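Local coordinates for protein hydrolase (Thermococcus thioreducens, PDB 6IAH) that is a magnesium-binding phosphatase of the haloacid dehalogenase superfamily with diverse substrate specificity, probably including phosphoglycolate, at residues E128-R133 against E161-F166. Numbering follows the deposited sequence. Where two conformers were deposited one is given.
Sequences ERPIVR and ERIIGF
Ile163, near the C-terminal end of helix 154-164, sends its two branches to different partners on strand 129-130 and its flank. Its CG2, anti to the backbone N, lies over one face of the Pro130 ring, toward the N-CD side, 3.8 Å from CD. The other branch runs past it to Glu128, where CD1 comes within 3.5 Å of OE1 and also meets CB. This contact with the carboxylate is van der Waals only; the charge is met by a salt bridge from OE1 to Arg152 and by hydrogen bonds of OE2 with Tyr109 and Ser17. Pro130 also rests on the helix backbone, its CB 3.6 Å from the carbonyl O of Ile163. Two residues on, Val132 CG1 touches Ile164 CG2 at 3.6 Å; with chi1 at 70°, CG1 sits between the backbone N and the carbonyl carbon. Leu11, Ile12 and Leu137 extend this apolar patch. Beyond it a water donates to Val132 O at 2.8 Å and to Ile164 O at 2.6 Å; Ile164 is the last helical residue, and Gly165, with positive phi, turns the chain out. Apolar branches and one water thus join the helix end to strand 129-130, which pairs antiparallel with strand 12-13 just after the HAD-type Asp6/Asp8 motif, and to its flanking residues, while partners outside the two segments position the Glu128 carboxylate near the magnesium ligand Asp8.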
loop_
_atom_site.group_PDB
_atom_site.type_symbol
_atom_site.label_atom_id
_atom_site.label_comp_id
_atom_site.label_asym_id
_atom_site.label_seq_id
_atom_site.Cartn_x
_atom_site.Cartn_y
_atom_site.Cartn_z
ATOM N N GLU A 128 11.615 -4.388 1.679
ATOM C CA GLU A 128 10.582 -5.048 0.863
ATOM C C GLU A 128 11.292 -6.100 -0.040
ATOM O O GLU A 128 12.486 -5.908 -0.456
ATOM C CB GLU A 128 9.828 -4.004 0.024
ATOM C CG GLU A 128 9.074 -2.993 0.886
ATOM C CD GLU A 128 8.397 -1.868 0.131
ATOM O OE1 GLU A 128 8.398 -1.963 -1.103
ATOM O OE2 GLU A 128 7.850 -0.902 0.775
ATOM N N ARG A 129 10.580 -7.193 -0.333
ATOM C CA ARG A 129 11.151 -8.341 -1.032
ATOM C C ARG A 129 10.231 -8.755 -2.151
ATOM O O ARG A 129 8.993 -8.712 -1.998
ATOM C CB ARG A 129 11.242 -9.519 -0.057
ATOM C CG ARG A 129 12.319 -9.308 0.975
ATOM C CD ARG A 129 12.697 -10.554 1.765
ATOM N NE ARG A 129 11.647 -11.578 1.941
ATOM C CZ ARG A 129 11.650 -12.509 2.920
ATOM N NH1 ARG A 129 12.626 -12.557 3.837
ATOM N NH2 ARG A 129 10.661 -13.405 3.004
ATOM N N PRO A 130 10.809 -9.208 -3.266
ATOM C CA PRO A 130 9.954 -9.661 -4.366
ATOM C C PRO A 130 9.242 -10.968 -3.991
ATOM O O PRO A 130 9.821 -11.818 -3.283
ATOM C CB PRO A 130 10.950 -9.840 -5.516
ATOM C CG PRO A 130 12.236 -10.131 -4.855
ATOM C CD PRO A 130 12.237 -9.291 -3.629
ATOM N N ILE A 131 7.954 -11.052 -4.296
ATOM C CA ILE A 131 7.267 -12.363 -4.318
ATOM C C ILE A 131 7.363 -12.935 -5.731
ATOM O O ILE A 131 7.756 -14.050 -5.928
ATOM C CB ILE A 131 5.791 -12.278 -3.856
ATOM C CG1 ILE A 131 5.702 -11.663 -2.453
ATOM C CG2 ILE A 131 5.141 -13.652 -3.933
ATOM C CD1 ILE A 131 4.314 -11.156 -2.071
ATOM N N VAL A 132 7.064 -12.126 -6.731
ATOM C CA VAL A 132 7.077 -12.629 -8.101
ATOM C C VAL A 132 8.530 -12.931 -8.563
ATOM O O VAL A 132 9.476 -12.310 -8.068
ATOM C CB VAL A 132 6.320 -11.653 -9.020
ATOM C CG1 VAL A 132 7.097 -10.358 -9.204
ATOM C CG2 VAL A 132 5.993 -12.317 -10.334
ATOM N N ARG A 133 8.695 -13.935 -9.438
ATOM C CA ARG A 133 9.965 -14.260 -10.055
ATOM C C ARG A 133 9.911 -13.546 -11.370
ATOM O O ARG A 133 8.967 -13.749 -12.123
ATOM C CB ARG A 133 10.126 -15.760 -10.268
ATOM C CG ARG A 133 10.130 -16.474 -8.915
ATOM C CD ARG A 133 10.709 -17.874 -9.039
ATOM N NE ARG A 133 10.091 -18.666 -10.110
ATOM C CZ ARG A 133 9.075 -19.524 -9.979
ATOM N NH1 ARG A 133 8.460 -19.759 -8.812
ATOM N NH2 ARG A 133 8.659 -20.163 -11.077
ATOM N N GLU A 161 9.505 -1.637 -9.395
ATOM C CA GLU A 161 10.251 -2.177 -10.506
ATOM C C GLU A 161 11.710 -2.549 -10.206
ATOM O O GLU A 161 12.215 -3.532 -10.729
ATOM C CB GLU A 161 10.217 -1.230 -11.683
ATOM C CG GLU A 161 8.830 -1.117 -12.217
ATOM C CD GLU A 161 8.692 -0.028 -13.254
ATOM O OE1 GLU A 161 9.464 0.956 -13.225
ATOM O OE2 GLU A 161 7.822 -0.180 -14.116
ATOM N N ARG A 162 12.372 -1.812 -9.318
ATOM C CA ARG A 162 13.692 -2.194 -8.832
ATOM C C ARG A 162 13.657 -3.446 -8.002
ATOM O O ARG A 162 14.495 -4.345 -8.167
ATOM C CB ARG A 162 14.324 -1.075 -8.009
ATOM C CG ARG A 162 14.586 0.193 -8.849
ATOM C CD ARG A 162 15.330 1.148 -7.929
ATOM N NE ARG A 162 15.122 2.535 -8.267
ATOM C CZ ARG A 162 15.505 3.530 -7.460
ATOM N NH1 ARG A 162 16.194 3.305 -6.358
ATOM N NH2 ARG A 162 15.259 4.737 -7.795
ATOM N N ILE A 163 12.682 -3.529 -7.131
ATOM C CA ILE A 163 12.582 -4.681 -6.211
ATOM C C ILE A 163 12.301 -5.972 -6.998
ATOM O O ILE A 163 12.853 -6.993 -6.705
ATOM C CB ILE A 163 11.481 -4.435 -5.144
ATOM C CG1 ILE A 163 11.924 -3.322 -4.181
ATOM C CG2 ILE A 163 11.168 -5.694 -4.308
ATOM C CD1 ILE A 163 10.819 -2.632 -3.483
ATOM N N ILE A 164 11.385 -5.864 -7.976
ATOM C CA ILE A 164 10.924 -6.975 -8.793
ATOM C C ILE A 164 11.957 -7.372 -9.836
ATOM O O ILE A 164 12.189 -8.550 -10.057
ATOM C CB ILE A 164 9.578 -6.621 -9.485
ATOM C CG1 ILE A 164 8.483 -6.488 -8.427
ATOM C CG2 ILE A 164 9.173 -7.669 -10.530
ATOM C CD1 ILE A 164 7.271 -5.698 -8.843
ATOM N N GLY A 165 12.598 -6.390 -10.454
ATOM C CA GLY A 165 13.487 -6.608 -11.557
ATOM C C GLY A 165 12.727 -6.748 -12.853
ATOM O O GLY A 165 13.112 -7.550 -13.728
ATOM N N PHE A 166 11.657 -5.976 -12.981
ATOM C CA PHE A 166 10.851 -5.972 -14.204
ATOM C C PHE A 166 10.141 -4.662 -14.309
ATOM O O PHE A 166 9.656 -4.124 -13.309
ATOM C CB PHE A 166 9.860 -7.146 -14.194
ATOM C CG PHE A 166 9.066 -7.298 -15.482
ATOM C CD1 PHE A 166 9.548 -8.089 -16.518
ATOM C CD2 PHE A 166 7.821 -6.730 -15.612
ATOM C CE1 PHE A 166 8.811 -8.238 -17.681
ATOM C CE2 PHE A 166 7.064 -6.886 -16.778
ATOM C CZ PHE A 166 7.562 -7.641 -17.808
HETATM O O HOH W 1 11.661 -10.972 -9.170
#